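Local coordinates for Tle cognate immunity protein 4 C-terminal domain-containing protein (Pseudomonas aeruginosa PAO1, PDB 4R1D) that probably acts as the immunity partner of the type VI secretion lipase effector Tle4, binding it and protecting the producing cell from its activity, at residues 168-180 against 277-291. Sequence-based numbering, arbitrary orientation.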
loop_
_atom_site.group_PDB
_atom_site.type_symbol
_atom_site.label_atom_id
_atom_site.label_comp_id
_atom_site.label_asym_id
_atom_site.label_seq_id
_atom_site.Cartn_x
_atom_site.Cartn_y
_atom_site.Cartn_z
ATOM N N VAL B 168 18.669 -10.958 3.809
ATOM C CA VAL B 168 19.474 -11.936 4.528
ATOM C C VAL B 168 19.260 -11.809 6.020
ATOM O O VAL B 168 19.305 -10.703 6.563
ATOM C CB VAL B 168 20.978 -11.705 4.241
ATOM C CG1 VAL B 168 21.817 -12.841 4.812
ATOM C CG2 VAL B 168 21.209 -11.587 2.745
ATOM N N THR B 169 19.035 -12.940 6.686
ATOM C CA THR B 169 19.040 -12.951 8.146
ATOM C C THR B 169 20.139 -13.852 8.686
ATOM O O THR B 169 20.693 -14.695 7.962
ATOM C CB THR B 169 17.665 -13.336 8.761
ATOM O OG1 THR B 169 17.341 -14.694 8.449
ATOM C CG2 THR B 169 16.556 -12.404 8.223
ATOM N N PHE B 170 20.459 -13.647 9.960
ATOM C CA PHE B 170 21.601 -14.300 10.587
ATOM C C PHE B 170 21.150 -14.959 11.884
ATOM O O PHE B 170 20.740 -14.272 12.817
ATOM C CB PHE B 170 22.689 -13.264 10.883
ATOM C CG PHE B 170 23.024 -12.383 9.705
ATOM C CD1 PHE B 170 24.059 -12.716 8.846
ATOM C CD2 PHE B 170 22.305 -11.221 9.461
ATOM C CE1 PHE B 170 24.366 -11.918 7.757
ATOM C CE2 PHE B 170 22.612 -10.416 8.376
ATOM C CZ PHE B 170 23.641 -10.761 7.523
ATOM N N PRO B 171 21.193 -16.298 11.936
ATOM C CA PRO B 171 20.753 -17.025 13.135
ATOM C C PRO B 171 21.312 -16.431 14.428
ATOM O O PRO B 171 20.571 -16.284 15.405
ATOM C CB PRO B 171 21.308 -18.434 12.901
ATOM C CG PRO B 171 21.248 -18.595 11.417
ATOM C CD PRO B 171 21.521 -17.213 10.828
ATOM N N GLU B 172 22.590 -16.075 14.417
ATOM C CA GLU B 172 23.273 -15.538 15.596
ATOM C C GLU B 172 22.848 -14.116 15.965
ATOM O O GLU B 172 23.132 -13.647 17.072
ATOM C CB GLU B 172 24.792 -15.568 15.389
ATOM C CG GLU B 172 25.368 -16.962 15.207
ATOM C CD GLU B 172 26.839 -16.938 14.834
ATOM O OE1 GLU B 172 27.328 -15.870 14.402
ATOM O OE2 GLU B 172 27.509 -17.986 14.975
ATOM N N HIS B 173 22.180 -13.428 15.042
ATOM C CA HIS B 173 21.771 -12.046 15.279
ATOM C C HIS B 173 20.277 -11.839 15.082
ATOM O O HIS B 173 19.850 -11.233 14.095
ATOM C CB HIS B 173 22.560 -11.106 14.370
ATOM C CG HIS B 173 24.042 -11.269 14.485
ATOM N ND1 HIS B 173 24.725 -11.033 15.659
ATOM C CD2 HIS B 173 24.971 -11.649 13.576
ATOM C CE1 HIS B 173 26.015 -11.251 15.464
ATOM N NE2 HIS B 173 26.189 -11.628 14.211
ATOM N N PRO B 174 19.473 -12.332 16.032
ATOM C CA PRO B 174 18.015 -12.224 15.960
ATOM C C PRO B 174 17.587 -10.771 15.842
ATOM O O PRO B 174 18.051 -9.924 16.598
ATOM C CB PRO B 174 17.552 -12.798 17.305
ATOM C CG PRO B 174 18.747 -12.676 18.205
ATOM C CD PRO B 174 19.919 -12.916 17.307
ATOM N N GLY B 175 16.702 -10.486 14.898
ATOM C CA GLY B 175 16.231 -9.131 14.709
ATOM C C GLY B 175 16.967 -8.378 13.617
ATOM O O GLY B 175 16.503 -7.334 13.179
ATOM N N ALA B 176 18.111 -8.895 13.181
ATOM C CA ALA B 176 18.873 -8.235 12.119
ATOM C C ALA B 176 18.423 -8.669 10.728
ATOM O O ALA B 176 18.107 -9.836 10.495
ATOM C CB ALA B 176 20.364 -8.495 12.286
ATOM N N ARG B 177 18.414 -7.730 9.789
ATOM C CA ARG B 177 18.231 -8.090 8.391
ATOM C C ARG B 177 19.165 -7.260 7.532
ATOM O O ARG B 177 19.286 -6.049 7.725
ATOM C CB ARG B 177 16.774 -7.887 7.943
ATOM C CG ARG B 177 16.456 -8.544 6.593
ATOM C CD ARG B 177 15.086 -8.114 6.021
ATOM N NE ARG B 177 13.998 -8.299 6.985
ATOM C CZ ARG B 177 13.467 -9.475 7.298
ATOM N NH1 ARG B 177 13.917 -10.578 6.715
ATOM N NH2 ARG B 177 12.489 -9.546 8.198
ATOM N N PHE B 178 19.849 -7.922 6.615
ATOM C CA PHE B 178 20.678 -7.241 5.630
ATOM C C PHE B 178 19.984 -7.310 4.282
ATOM O O PHE B 178 19.385 -8.325 3.946
ATOM C CB PHE B 178 22.073 -7.890 5.573
ATOM C CG PHE B 178 22.941 -7.376 4.451
ATOM C CD1 PHE B 178 23.701 -6.229 4.608
ATOM C CD2 PHE B 178 22.998 -8.046 3.238
ATOM C CE1 PHE B 178 24.499 -5.748 3.558
ATOM C CE2 PHE B 178 23.780 -7.576 2.193
ATOM C CZ PHE B 178 24.525 -6.423 2.350
ATOM N N GLU B 179 20.053 -6.236 3.509
ATOM C CA GLU B 179 19.566 -6.283 2.134
ATOM C C GLU B 179 20.532 -5.647 1.139
ATOM O O GLU B 179 21.224 -4.672 1.453
ATOM C CB GLU B 179 18.164 -5.684 1.991
ATOM C CG GLU B 179 17.986 -4.316 2.585
ATOM C CD GLU B 179 16.902 -3.519 1.857
ATOM O OE1 GLU B 179 15.690 -3.753 2.101
ATOM O OE2 GLU B 179 17.276 -2.669 1.025
ATOM N N PHE B 180 20.544 -6.212 -0.067
ATOM C CA PHE B 180 21.463 -5.850 -1.143
ATOM C C PHE B 180 20.628 -5.731 -2.415
ATOM O O PHE B 180 19.927 -6.668 -2.791
ATOM C CB PHE B 180 22.518 -6.971 -1.266
ATOM C CG PHE B 180 23.561 -6.753 -2.340
ATOM C CD1 PHE B 180 24.081 -5.498 -2.593
ATOM C CD2 PHE B 180 24.052 -7.833 -3.067
ATOM C CE1 PHE B 180 25.062 -5.317 -3.569
ATOM C CE2 PHE B 180 25.027 -7.660 -4.040
ATOM C CZ PHE B 180 25.532 -6.400 -4.294
ATOM N N ALA B 277 20.393 -8.258 19.168
ATOM C CA ALA B 277 20.844 -8.655 17.845
ATOM C C ALA B 277 22.358 -8.812 17.852
ATOM O O ALA B 277 22.893 -9.750 17.272
ATOM C CB ALA B 277 20.425 -7.624 16.808
ATOM N N PHE B 278 23.040 -7.888 18.522
ATOM C CA PHE B 278 24.497 -7.871 18.547
ATOM C C PHE B 278 25.011 -7.673 19.960
ATOM O O PHE B 278 24.332 -7.073 20.795
ATOM C CB PHE B 278 25.036 -6.747 17.657
ATOM C CG PHE B 278 24.748 -6.946 16.194
ATOM C CD1 PHE B 278 25.624 -7.664 15.393
ATOM C CD2 PHE B 278 23.602 -6.418 15.625
ATOM C CE1 PHE B 278 25.366 -7.854 14.046
ATOM C CE2 PHE B 278 23.330 -6.604 14.287
ATOM C CZ PHE B 278 24.220 -7.323 13.490
ATOM N N LYS B 279 26.222 -8.162 20.208
ATOM C CA LYS B 279 26.870 -8.014 21.507
ATOM C C LYS B 279 27.296 -6.571 21.747
ATOM O O LYS B 279 27.425 -6.138 22.893
ATOM C CB LYS B 279 28.096 -8.933 21.595
ATOM C CG LYS B 279 27.795 -10.405 21.331
ATOM C CD LYS B 279 29.081 -11.225 21.232
ATOM C CE LYS B 279 28.808 -12.675 20.843
ATOM N NZ LYS B 279 28.309 -12.815 19.440
ATOM N N SER B 280 27.513 -5.826 20.664
ATOM C CA SER B 280 27.992 -4.453 20.767
ATOM C C SER B 280 27.904 -3.758 19.413
ATOM O O SER B 280 27.778 -4.416 18.379
ATOM C CB SER B 280 29.453 -4.452 21.214
ATOM O OG SER B 280 30.282 -4.999 20.193
ATOM N N ASP B 281 27.991 -2.435 19.418
ATOM C CA ASP B 281 28.063 -1.691 18.168
ATOM C C ASP B 281 29.271 -2.137 17.366
ATOM O O ASP B 281 29.225 -2.207 16.136
ATOM C CB ASP B 281 28.160 -0.197 18.431
ATOM C CG ASP B 281 26.888 0.374 19.018
ATOM O OD1 ASP B 281 25.900 -0.372 19.129
ATOM O OD2 ASP B 281 26.880 1.578 19.344
ATOM N N LYS B 282 30.365 -2.429 18.063
ATOM C CA LYS B 282 31.570 -2.860 17.374
ATOM C C LYS B 282 31.306 -4.138 16.593
ATOM O O LYS B 282 31.721 -4.266 15.442
ATOM C CB LYS B 282 32.724 -3.062 18.364
ATOM C CG LYS B 282 34.069 -3.299 17.693
ATOM C CD LYS B 282 35.195 -3.348 18.723
ATOM C CE LYS B 282 36.545 -3.628 18.066
ATOM N NZ LYS B 282 36.548 -4.945 17.373
ATOM N N GLU B 283 30.589 -5.077 17.199
ATOM C CA GLU B 283 30.262 -6.319 16.508
ATOM C C GLU B 283 29.381 -6.074 15.273
ATOM O O GLU B 283 29.610 -6.664 14.223
ATOM C CB GLU B 283 29.577 -7.307 17.452
ATOM C CG GLU B 283 29.247 -8.636 16.790
ATOM C CD GLU B 283 28.608 -9.629 17.741
ATOM O OE1 GLU B 283 27.416 -9.469 18.073
ATOM O OE2 GLU B 283 29.304 -10.580 18.153
ATOM N N ALA B 284 28.378 -5.208 15.405
ATOM C CA ALA B 284 27.520 -4.862 14.271
ATOM C C ALA B 284 28.298 -4.214 13.123
ATOM O O ALA B 284 28.092 -4.542 11.952
ATOM C CB ALA B 284 26.378 -3.954 14.726
ATOM N N LEU B 285 29.192 -3.293 13.455
ATOM C CA LEU B 285 29.983 -2.605 12.451
ATOM C C LEU B 285 30.928 -3.575 11.756
ATOM O O LEU B 285 31.177 -3.452 10.560
ATOM C CB LEU B 285 30.785 -1.470 13.085
ATOM C CG LEU B 285 29.953 -0.287 13.574
ATOM C CD1 LEU B 285 30.769 0.615 14.508
ATOM C CD2 LEU B 285 29.426 0.482 12.372
ATOM N N GLU B 286 31.450 -4.535 12.514
ATOM C CA GLU B 286 32.345 -5.545 11.958
ATOM C C GLU B 286 31.648 -6.381 10.885
ATOM O O GLU B 286 32.188 -6.593 9.787
ATOM C CB GLU B 286 32.870 -6.461 13.065
ATOM C CG GLU B 286 33.833 -7.540 12.573
ATOM C CD GLU B 286 34.354 -8.414 13.707
ATOM O OE1 GLU B 286 33.537 -9.106 14.359
ATOM O OE2 GLU B 286 35.579 -8.392 13.946
ATOM N N LEU B 287 30.453 -6.857 11.209
ATOM C CA LEU B 287 29.675 -7.653 10.269
ATOM C C LEU B 287 29.342 -6.802 9.047
ATOM O O LEU B 287 29.564 -7.210 7.920
ATOM C CB LEU B 287 28.403 -8.200 10.932
ATOM C CG LEU B 287 27.525 -9.098 10.050
ATOM C CD1 LEU B 287 28.280 -10.348 9.587
ATOM C CD2 LEU B 287 26.218 -9.471 10.739
ATOM N N TRP B 288 28.813 -5.609 9.291
ATOM C CA TRP B 288 28.537 -4.643 8.228
ATOM C C TRP B 288 29.732 -4.431 7.284
ATOM O O TRP B 288 29.621 -4.623 6.076
ATOM C CB TRP B 288 28.123 -3.322 8.874
ATOM C CG TRP B 288 28.044 -2.143 7.944
ATOM C CD1 TRP B 288 28.929 -1.106 7.864
ATOM C CD2 TRP B 288 27.011 -1.865 6.993
ATOM N NE1 TRP B 288 28.515 -0.197 6.916
ATOM C CE2 TRP B 288 27.336 -0.638 6.370
ATOM C CE3 TRP B 288 25.836 -2.529 6.612
ATOM C CZ2 TRP B 288 26.527 -0.060 5.387
ATOM C CZ3 TRP B 288 25.033 -1.954 5.630
ATOM C CH2 TRP B 288 25.387 -0.734 5.028
ATOM N N ASP B 289 30.874 -4.031 7.828
ATOM C CA ASP B 289 32.049 -3.786 7.000
ATOM C C ASP B 289 32.484 -5.021 6.231
ATOM O O ASP B 289 32.857 -4.937 5.059
ATOM C CB ASP B 289 33.226 -3.276 7.836
ATOM C CG ASP B 289 33.068 -1.829 8.246
ATOM O OD1 ASP B 289 32.448 -1.067 7.483
ATOM O OD2 ASP B 289 33.565 -1.457 9.330
ATOM N N THR B 290 32.445 -6.168 6.892
ATOM C CA THR B 290 32.905 -7.399 6.255
ATOM C C THR B 290 32.046 -7.738 5.031
ATOM O O THR B 290 32.565 -8.058 3.958
ATOM C CB THR B 290 32.944 -8.562 7.269
ATOM O OG1 THR B 290 33.772 -8.183 8.381
ATOM C CG2 THR B 290 33.503 -9.832 6.621
ATOM N N ILE B 291 30.729 -7.640 5.184
ATOM C CA ILE B 291 29.836 -7.871 4.051
ATOM C C ILE B 291 29.987 -6.827 2.944
ATOM O O ILE B 291 30.146 -7.166 1.775
ATOM C CB ILE B 291 28.362 -7.929 4.489
ATOM C CG1 ILE B 291 28.104 -9.170 5.341
ATOM C CG2 ILE B 291 27.460 -7.979 3.269
ATOM C CD1 ILE B 291 26.699 -9.233 5.904
#
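His173 sets CG beside the backbone N and anti to the carbonyl carbon (chi1 -54°), Phe278 takes the same rotation, and these torsions bring their rings into an offset stack. The centroids lie 4.3 Å apart with planes inclined by 22°, and Phe278 CE1 sits over the centre of the imidazole. The remaining face of the Phe278 ring rests on Ala284 CB, so this phenyl lies between the hairpin connection and the first turn of helix 281-292. In the imidazole plane, His173 ND1 donates to Ala277 O at 2.8 Å, with a bent N-H...O angle of 144°; stack and bond together fix the ring's rotation. Glu283 OE1 lies at the ring's edge, 3.5 Å from His173 CE1, while accepting from Lys279 N; its other oxygen, OE2, takes Lys279 NZ through the syn lone pair.

Farther along the helix the contact becomes apolar. Leu287 CD2 stands almost on the normal of the Phe170 ring, 4.2 Å from its centroid, and Ile291 CG2 covers a face of Phe178, 3.4 Å from CZ. Ile291 CD1, on the other branch, reaches Phe170 CZ at 3.8 Å, so one isoleucine bridges both phenyls. Ile16 of strand 14-18 also touches Phe178 and Ile291.

The helix thus packs on the hairpin of strands 162-169 and 176-183 within the C-terminal domain, while Arg177 and Glu179 form salt bridges with Glu70 and Arg97 of the partner chain. Chemically, the one cross-segment hydrogen bond sets the imidazole amid aromatic and aliphatic packing, and the Glu283 carboxylate, partly balanced by Lys279, may weakly polarise the imidazole CE1-H.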